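PDB 1S4D: uroporphyrinogen-III C-methyltransferase from Pseudomonas denitrificans, which methylates uroporphyrinogen III twice, at C-2 and C-7, with S-adenosyl-L-methionine to give precorrin-2 for cobalamin and siroheme biosynthesis. Local coordinates for residues 200-212 and 237-250. Residues are numbered along the deposited sequence; the frame is centred on the assembly and turned at random.
With SAH (S-adenosyl-L-homocysteine), chain Q.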
ATOM      1  N   GLY B 200      12.517 -19.754 -14.456  1.00 16.41           N
ATOM      2  CA  GLY B 200      12.645 -19.138 -15.773  1.00 17.61           C
ATOM      3  C   GLY B 200      13.130 -17.702 -15.783  1.00 18.30           C
ATOM      4  O   GLY B 200      13.398 -17.112 -16.837  1.00 18.05           O
ATOM      5  N   ARG B 201      13.222 -17.137 -14.587  1.00 18.81           N
ATOM      6  CA  ARG B 201      13.797 -15.836 -14.384  1.00 19.63           C
ATOM      7  C   ARG B 201      15.281 -15.838 -14.784  1.00 20.53           C
ATOM      8  O   ARG B 201      15.971 -16.855 -14.628  1.00 21.67           O
ATOM      9  CB  ARG B 201      13.657 -15.530 -12.909  1.00 20.02           C
ATOM     10  CG  ARG B 201      12.309 -14.970 -12.553  1.00 20.34           C
ATOM     11  CD  ARG B 201      11.994 -13.722 -13.353  1.00 17.40           C
ATOM     12  NE  ARG B 201      10.588 -13.459 -13.295  1.00 15.30           N
ATOM     13  CZ  ARG B 201      10.072 -12.271 -13.073  1.00 13.71           C
ATOM     14  NH1 ARG B 201       8.756 -12.161 -13.022  1.00 10.63           N
ATOM     15  NH2 ARG B 201      10.858 -11.208 -12.919  1.00 10.38           N
ATOM     16  N   SER B 202      15.787 -14.728 -15.307  1.00 20.43           N
ATOM     17  CA  SER B 202      17.179 -14.709 -15.754  1.00 20.27           C
ATOM     18  C   SER B 202      18.151 -14.536 -14.570  1.00 20.20           C
ATOM     19  O   SER B 202      17.922 -13.679 -13.721  1.00 19.84           O
ATOM     20  CB  SER B 202      17.402 -13.592 -16.773  1.00 20.16           C
ATOM     21  OG  SER B 202      18.785 -13.260 -16.859  1.00 21.17           O
ATOM     22  N   PRO B 203      19.244 -15.315 -14.531  1.00 20.10           N
ATOM     23  CA  PRO B 203      20.243 -15.186 -13.448  1.00 19.82           C
ATOM     24  C   PRO B 203      20.747 -13.742 -13.304  1.00 19.83           C
ATOM     25  O   PRO B 203      21.119 -13.315 -12.211  1.00 19.94           O
ATOM     26  CB  PRO B 203      21.377 -16.133 -13.885  1.00 19.50           C
ATOM     27  CG  PRO B 203      20.729 -17.123 -14.792  1.00 19.78           C
ATOM     28  CD  PRO B 203      19.610 -16.367 -15.504  1.00 19.58           C
ATOM     29  N   ASP B 204      20.694 -12.988 -14.394  1.00 19.89           N
ATOM     30  CA  ASP B 204      21.108 -11.594 -14.395  1.00 20.07           C
ATOM     31  C   ASP B 204      20.002 -10.583 -14.184  1.00 19.67           C
ATOM     32  O   ASP B 204      20.267  -9.400 -14.221  1.00 19.74           O
ATOM     33  CB  ASP B 204      21.772 -11.262 -15.726  1.00 20.56           C
ATOM     34  CG  ASP B 204      22.983 -12.109 -15.980  1.00 22.67           C
ATOM     35  OD1 ASP B 204      23.476 -12.146 -17.130  1.00 23.91           O
ATOM     36  OD2 ASP B 204      23.503 -12.780 -15.064  1.00 25.62           O
ATOM     37  N   GLU B 205      18.761 -10.999 -14.002  1.00 19.52           N
ATOM     38  CA  GLU B 205      17.726  -9.987 -13.851  1.00 19.47           C
ATOM     39  C   GLU B 205      18.027  -9.106 -12.629  1.00 19.45           C
ATOM     40  O   GLU B 205      18.394  -9.641 -11.574  1.00 19.05           O
ATOM     41  CB  GLU B 205      16.364 -10.628 -13.739  1.00 19.51           C
ATOM     42  CG  GLU B 205      15.260  -9.695 -13.316  1.00 19.62           C
ATOM     43  CD  GLU B 205      13.903 -10.309 -13.526  1.00 21.51           C
ATOM     44  OE1 GLU B 205      12.981  -9.570 -13.933  1.00 22.27           O
ATOM     45  OE2 GLU B 205      13.755 -11.535 -13.298  1.00 22.06           O
ATOM     46  N   PRO B 206      17.892  -7.775 -12.784  1.00 19.22           N
ATOM     47  CA  PRO B 206      18.198  -6.831 -11.703  1.00 18.75           C
ATOM     48  C   PRO B 206      17.302  -7.036 -10.496  1.00 18.31           C
ATOM     49  O   PRO B 206      16.133  -7.385 -10.619  1.00 17.66           O
ATOM     50  CB  PRO B 206      17.912  -5.456 -12.329  1.00 19.09           C
ATOM     51  CG  PRO B 206      17.865  -5.678 -13.809  1.00 18.54           C
ATOM     52  CD  PRO B 206      17.437  -7.079 -14.007  1.00 18.95           C
ATOM     53  N   VAL B 207      17.892  -6.793  -9.334  1.00 18.23           N
ATOM     54  CA  VAL B 207      17.290  -6.999  -8.022  1.00 17.75           C
ATOM     55  C   VAL B 207      17.792  -5.830  -7.146  1.00 17.97           C
ATOM     56  O   VAL B 207      18.939  -5.397  -7.273  1.00 17.45           O
ATOM     57  CB  VAL B 207      17.771  -8.370  -7.449  1.00 17.61           C
ATOM     58  CG1 VAL B 207      17.587  -8.480  -5.954  1.00 17.04           C
ATOM     59  CG2 VAL B 207      17.096  -9.520  -8.157  1.00 16.89           C
ATOM     60  N   ALA B 208      16.933  -5.302  -6.282  1.00 18.23           N
ATOM     61  CA  ALA B 208      17.380  -4.324  -5.285  1.00 18.28           C
ATOM     62  C   ALA B 208      16.908  -4.764  -3.913  1.00 18.77           C
ATOM     63  O   ALA B 208      15.847  -5.375  -3.787  1.00 18.99           O
ATOM     64  CB  ALA B 208      16.870  -2.929  -5.602  1.00 17.58           C
ATOM     65  N   PHE B 209      17.722  -4.481  -2.897  1.00 19.19           N
ATOM     66  CA  PHE B 209      17.368  -4.697  -1.503  1.00 19.35           C
ATOM     67  C   PHE B 209      17.235  -3.307  -0.951  1.00 19.23           C
ATOM     68  O   PHE B 209      18.120  -2.461  -1.172  1.00 19.41           O
ATOM     69  CB  PHE B 209      18.504  -5.418  -0.750  1.00 19.81           C
ATOM     70  CG  PHE B 209      18.609  -6.886  -1.050  1.00 21.49           C
ATOM     71  CD1 PHE B 209      18.151  -7.822  -0.136  1.00 22.41           C
ATOM     72  CD2 PHE B 209      19.172  -7.329  -2.255  1.00 23.33           C
ATOM     73  CE1 PHE B 209      18.223  -9.182  -0.414  1.00 24.97           C
ATOM     74  CE2 PHE B 209      19.257  -8.691  -2.553  1.00 25.12           C
ATOM     75  CZ  PHE B 209      18.783  -9.626  -1.631  1.00 25.83           C
ATOM     76  N   VAL B 210      16.141  -3.048  -0.244  1.00 18.77           N
ATOM     77  CA  VAL B 210      15.969  -1.764   0.419  1.00 18.59           C
ATOM     78  C   VAL B 210      15.754  -2.015   1.910  1.00 19.24           C
ATOM     79  O   VAL B 210      14.708  -2.529   2.329  1.00 18.92           O
ATOM     80  CB  VAL B 210      14.815  -0.921  -0.213  1.00 18.49           C
ATOM     81  CG1 VAL B 210      14.806   0.492   0.349  1.00 17.91           C
ATOM     82  CG2 VAL B 210      14.923  -0.869  -1.753  1.00 16.87           C
ATOM     83  N   CYS B 211      16.760  -1.660   2.701  1.00 19.98           N
ATOM     84  CA  CYS B 211      16.718  -1.861   4.143  1.00 21.19           C
ATOM     85  C   CYS B 211      16.335  -0.600   4.858  1.00 20.94           C
ATOM     86  O   CYS B 211      16.886   0.481   4.579  1.00 21.12           O
ATOM     87  CB  CYS B 211      18.069  -2.343   4.671  1.00 21.60           C
ATOM     88  SG  CYS B 211      18.585  -3.899   3.900  1.00 26.73           S
ATOM     89  N   ASN B 212      15.386  -0.735   5.783  1.00 20.43           N
ATOM     90  CA  ASN B 212      14.954   0.392   6.572  1.00 19.90           C
ATOM     91  C   ASN B 212      14.517   1.510   5.627  1.00 19.82           C
ATOM     92  O   ASN B 212      14.887   2.676   5.817  1.00 19.65           O
ATOM     93  CB  ASN B 212      16.098   0.858   7.479  1.00 19.66           C
ATOM     94  CG  ASN B 212      16.603  -0.241   8.371  1.00 19.89           C
ATOM     95  OD1 ASN B 212      15.913  -0.652   9.291  1.00 21.53           O
ATOM     96  ND2 ASN B 212      17.791  -0.746   8.090  1.00 19.07           N
ATOM     97  N   LEU B 237      23.940  -6.342   5.117  1.00 21.82           N
ATOM     98  CA  LEU B 237      22.575  -5.846   5.271  1.00 23.10           C
ATOM     99  C   LEU B 237      21.733  -6.765   6.114  1.00 24.14           C
ATOM    100  O   LEU B 237      21.992  -7.958   6.146  1.00 24.58           O
ATOM    101  CB  LEU B 237      21.918  -5.708   3.906  1.00 23.25           C
ATOM    102  CG  LEU B 237      21.954  -4.363   3.168  1.00 24.59           C
ATOM    103  CD1 LEU B 237      23.013  -3.383   3.654  1.00 23.41           C
ATOM    104  CD2 LEU B 237      22.110  -4.615   1.682  1.00 25.71           C
ATOM    105  N   GLU B 238      20.707  -6.203   6.762  1.00 25.30           N
ATOM    106  CA  GLU B 238      19.808  -6.932   7.673  1.00 25.94           C
ATOM    107  C   GLU B 238      18.358  -6.506   7.496  1.00 25.14           C
ATOM    108  O   GLU B 238      18.101  -5.389   7.033  1.00 25.69           O
ATOM    109  CB  GLU B 238      20.143  -6.628   9.128  1.00 26.69           C
ATOM    110  CG  GLU B 238      21.325  -7.384   9.707  1.00 31.68           C
ATOM    111  CD  GLU B 238      22.050  -6.554  10.758  1.00 38.78           C
ATOM    112  OE1 GLU B 238      22.193  -5.312  10.566  1.00 41.25           O
ATOM    113  OE2 GLU B 238      22.483  -7.138  11.775  1.00 41.73           O
ATOM    114  N   PRO B 239      17.413  -7.379   7.880  1.00 24.02           N
ATOM    115  CA  PRO B 239      16.010  -6.981   8.039  1.00 22.48           C
ATOM    116  C   PRO B 239      15.910  -5.718   8.901  1.00 21.03           C
ATOM    117  O   PRO B 239      16.814  -5.466   9.694  1.00 21.31           O
ATOM    118  CB  PRO B 239      15.386  -8.165   8.795  1.00 22.52           C
ATOM    119  CG  PRO B 239      16.276  -9.340   8.537  1.00 23.19           C
ATOM    120  CD  PRO B 239      17.621  -8.816   8.168  1.00 23.77           C
ATOM    121  N   PRO B 240      14.849  -4.937   8.739  1.00 19.44           N
ATOM    122  CA  PRO B 240      13.821  -5.221   7.724  1.00 18.49           C
ATOM    123  C   PRO B 240      14.256  -4.739   6.324  1.00 18.04           C
ATOM    124  O   PRO B 240      14.871  -3.690   6.223  1.00 18.02           O
ATOM    125  CB  PRO B 240      12.612  -4.444   8.228  1.00 17.56           C
ATOM    126  CG  PRO B 240      13.242  -3.253   9.010  1.00 18.54           C
ATOM    127  CD  PRO B 240      14.564  -3.721   9.526  1.00 18.67           C
ATOM    128  N   ALA B 241      13.953  -5.502   5.276  1.00 17.66           N
ATOM    129  CA  ALA B 241      14.301  -5.127   3.919  1.00 17.72           C
ATOM    130  C   ALA B 241      13.188  -5.511   2.973  1.00 18.18           C
ATOM    131  O   ALA B 241      12.483  -6.477   3.198  1.00 18.79           O
ATOM    132  CB  ALA B 241      15.602  -5.806   3.493  1.00 17.82           C
ATOM    133  N   ILE B 242      13.011  -4.759   1.906  1.00 18.37           N
ATOM    134  CA  ILE B 242      12.124  -5.235   0.871  1.00 18.75           C
ATOM    135  C   ILE B 242      13.030  -5.631  -0.295  1.00 19.09           C
ATOM    136  O   ILE B 242      13.935  -4.875  -0.657  1.00 19.70           O
ATOM    137  CB  ILE B 242      11.129  -4.119   0.473  1.00 19.23           C
ATOM    138  CG1 ILE B 242      10.035  -3.969   1.532  1.00 18.50           C
ATOM    139  CG2 ILE B 242      10.576  -4.346  -0.955  1.00 18.58           C
ATOM    140  CD1 ILE B 242       8.922  -4.994   1.422  1.00 19.33           C
ATOM    141  N   VAL B 243      12.807  -6.813  -0.864  1.00 18.54           N
ATOM    142  CA  VAL B 243      13.542  -7.240  -2.043  1.00 18.12           C
ATOM    143  C   VAL B 243      12.660  -7.183  -3.286  1.00 18.39           C
ATOM    144  O   VAL B 243      11.625  -7.878  -3.361  1.00 19.12           O
ATOM    145  CB  VAL B 243      14.030  -8.663  -1.922  1.00 18.29           C
ATOM    146  CG1 VAL B 243      15.032  -8.947  -3.039  1.00 17.72           C
ATOM    147  CG2 VAL B 243      14.636  -8.919  -0.539  1.00 17.55           C
ATOM    148  N   VAL B 244      13.070  -6.356  -4.250  1.00 17.64           N
ATOM    149  CA  VAL B 244      12.313  -6.132  -5.485  1.00 17.06           C
ATOM    150  C   VAL B 244      13.072  -6.704  -6.660  1.00 16.67           C
ATOM    151  O   VAL B 244      14.270  -6.461  -6.817  1.00 17.30           O
ATOM    152  CB  VAL B 244      12.006  -4.597  -5.721  1.00 17.53           C
ATOM    153  CG1 VAL B 244      13.295  -3.765  -5.743  1.00 17.01           C
ATOM    154  CG2 VAL B 244      11.183  -4.360  -6.992  1.00 15.30           C
ATOM    155  N   VAL B 245      12.364  -7.448  -7.489  1.00 16.06           N
ATOM    156  CA  VAL B 245      12.944  -8.097  -8.649  1.00 15.67           C
ATOM    157  C   VAL B 245      12.328  -7.479  -9.910  1.00 16.51           C
ATOM    158  O   VAL B 245      11.084  -7.266  -9.989  1.00 16.52           O
ATOM    159  CB  VAL B 245      12.668  -9.613  -8.589  1.00 15.53           C
ATOM    160  CG1 VAL B 245      13.274 -10.329  -9.775  1.00 15.10           C
ATOM    161  CG2 VAL B 245      13.209 -10.205  -7.268  1.00 14.80           C
ATOM    162  N   GLY B 246      13.187  -7.149 -10.878  1.00 16.80           N
ATOM    163  CA  GLY B 246      12.730  -6.702 -12.183  1.00 17.24           C
ATOM    164  C   GLY B 246      13.128  -5.324 -12.658  1.00 18.03           C
ATOM    165  O   GLY B 246      13.794  -4.549 -11.971  1.00 19.01           O
ATOM    166  N   GLU B 247      12.688  -4.991 -13.858  1.00 18.54           N
ATOM    167  CA  GLU B 247      13.291  -3.886 -14.600  1.00 18.30           C
ATOM    168  C   GLU B 247      13.101  -2.541 -13.935  1.00 17.88           C
ATOM    169  O   GLU B 247      13.921  -1.642 -14.136  1.00 17.69           O
ATOM    170  CB  GLU B 247      12.816  -3.878 -16.066  1.00 18.47           C
ATOM    171  CG  GLU B 247      13.325  -5.063 -16.888  1.00 19.20           C
ATOM    172  CD  GLU B 247      14.846  -5.144 -16.962  1.00 22.12           C
ATOM    173  OE1 GLU B 247      15.374  -6.268 -16.812  1.00 22.72           O
ATOM    174  OE2 GLU B 247      15.515  -4.095 -17.189  1.00 22.80           O
ATOM    175  N   VAL B 248      12.039  -2.404 -13.140  1.00 17.38           N
ATOM    176  CA  VAL B 248      11.837  -1.183 -12.360  1.00 17.34           C
ATOM    177  C   VAL B 248      13.044  -0.821 -11.492  1.00 18.08           C
ATOM    178  O   VAL B 248      13.242   0.355 -11.179  1.00 18.28           O
ATOM    179  CB  VAL B 248      10.586  -1.219 -11.444  1.00 17.39           C
ATOM    180  CG1 VAL B 248       9.290  -1.082 -12.261  1.00 17.12           C
ATOM    181  CG2 VAL B 248      10.575  -2.459 -10.534  1.00 16.14           C
ATOM    182  N   VAL B 249      13.842  -1.818 -11.101  1.00 18.28           N
ATOM    183  CA  VAL B 249      15.058  -1.558 -10.333  1.00 18.79           C
ATOM    184  C   VAL B 249      16.006  -0.627 -11.099  1.00 19.11           C
ATOM    185  O   VAL B 249      16.756   0.135 -10.498  1.00 19.40           O
ATOM    186  CB  VAL B 249      15.791  -2.873  -9.952  1.00 19.10           C
ATOM    187  CG1 VAL B 249      17.198  -2.614  -9.393  1.00 18.03           C
ATOM    188  CG2 VAL B 249      14.964  -3.679  -8.973  1.00 18.84           C
ATOM    189  N   ARG B 250      15.953  -0.668 -12.420  1.00 19.57           N
ATOM    190  CA  ARG B 250      16.824   0.170 -13.241  1.00 20.29           C
ATOM    191  C   ARG B 250      16.475   1.640 -13.148  1.00 20.39           C
ATOM    192  O   ARG B 250      17.313   2.477 -13.423  1.00 20.75           O
ATOM    193  CB  ARG B 250      16.764  -0.249 -14.705  1.00 20.44           C
ATOM    194  CG  ARG B 250      17.411  -1.580 -14.999  1.00 21.44           C
ATOM    195  CD  ARG B 250      17.781  -1.753 -16.457  1.00 25.07           C
ATOM    196  NE  ARG B 250      17.998  -3.158 -16.760  1.00 27.34           N
ATOM    197  CZ  ARG B 250      19.158  -3.784 -16.627  1.00 27.73           C
ATOM    198  NH1 ARG B 250      19.247  -5.075 -16.916  1.00 28.51           N
ATOM    199  NH2 ARG B 250      20.225  -3.128 -16.210  1.00 26.97           N
TER
HETATM  200  N   SAH Q1511       2.545  -4.732   7.390  1.00 49.49           N
HETATM  201  CA  SAH Q1511       3.917  -4.399   7.047  1.00 49.98           C
HETATM  202  CB  SAH Q1511       4.740  -5.668   6.908  1.00 49.79           C
HETATM  203  CG  SAH Q1511       5.255  -6.216   8.225  1.00 50.97           C
HETATM  204  SD  SAH Q1511       5.931  -7.896   8.168  1.00 50.56           S
HETATM  205  C   SAH Q1511       3.977  -3.513   5.797  1.00 49.87           C
HETATM  206  O   SAH Q1511       2.963  -3.182   5.184  1.00 50.06           O
HETATM  207  OXT SAH Q1511       5.026  -3.065   5.344  1.00 49.14           O
HETATM  208  C5' SAH Q1511       7.628  -7.237   8.283  1.00 51.61           C
HETATM  209  C4' SAH Q1511       8.411  -7.065   6.975  1.00 50.94           C
HETATM  210  O4' SAH Q1511       8.077  -5.860   6.319  1.00 50.90           O
HETATM  211  C3' SAH Q1511       9.927  -6.954   7.105  1.00 50.26           C
HETATM  212  O3' SAH Q1511      10.602  -8.157   7.358  1.00 49.28           O
HETATM  213  C2' SAH Q1511      10.340  -6.297   5.799  1.00 50.56           C
HETATM  214  O2' SAH Q1511      10.378  -7.179   4.696  1.00 49.13           O
HETATM  215  C1' SAH Q1511       9.178  -5.341   5.595  1.00 50.89           C
HETATM  216  N9  SAH Q1511       9.451  -3.963   6.064  1.00 49.44           N
HETATM  217  C8  SAH Q1511       8.748  -3.332   7.037  1.00 47.71           C
HETATM  218  N7  SAH Q1511       9.241  -2.103   7.202  1.00 48.09           N
HETATM  219  C5  SAH Q1511      10.260  -1.918   6.358  1.00 49.34           C
HETATM  220  C6  SAH Q1511      11.100  -0.828   6.123  1.00 48.89           C
HETATM  221  N6  SAH Q1511      10.956   0.298   6.797  1.00 45.75           N
HETATM  222  N1  SAH Q1511      12.088  -0.931   5.164  1.00 49.07           N
HETATM  223  C2  SAH Q1511      12.216  -2.101   4.446  1.00 49.90           C
HETATM  224  N3  SAH Q1511      11.379  -3.179   4.681  1.00 49.66           N
HETATM  225  C4  SAH Q1511      10.409  -3.091   5.622  1.00 49.78           C
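The F209 ring carries V243 on one face. CG1 of V243 stands over the ring centre, 4.1 Å from the centroid, in a CH-pi contact. V243 CG2 sits on the same side, above F209 CE1, 3.6 Å away. With V243 CG1 anti to the backbone N (chi1 -168°), both methyls reach the ring. The R250 guanidinium has P206 CG over one face, 3.5 Å from R250 NH1. At the edge of that guanidinium, R250 NE donates to the syn side of E247 OE2, at 2.7 Å. The oxygen lies close to the guanidinium plane, and the salt bridge probably helps fix how the group turns over the proline. Strands 206-211 and 241-245 are antiparallel neighbours in the mixed sheet of the tetrapyrrole methylase fold, between strands 219-224 and 179-183. Two-way backbone hydrogen bonds join A208 to V244 and V210 to I242. G246 N to P206 O and N212 N to P240 O extend the pairing. V207, F209, C211, A241, V243 and V245 project from one face of the sheet, where helix 225-235 covers V207 and F209. C211 SG lies 3.5 Å from L237 CG and also touches A241 CB. On the other face, A208 CB touches V244 CG1 at 3.7 Å and V249 CG1 at 3.8 Å; L136 of helix 131-137 packs on V244. At one end of the pair, N212, cis-proline P240, A241 and I242 form part of the S-adenosyl-L-homocysteine pocket. The carbonyl of A241, a binding residue, accepts a hydrogen bond from SAH O2' at 2.7 Å. I242 CG1 packs against adenine N3, and V210 O approaches C2.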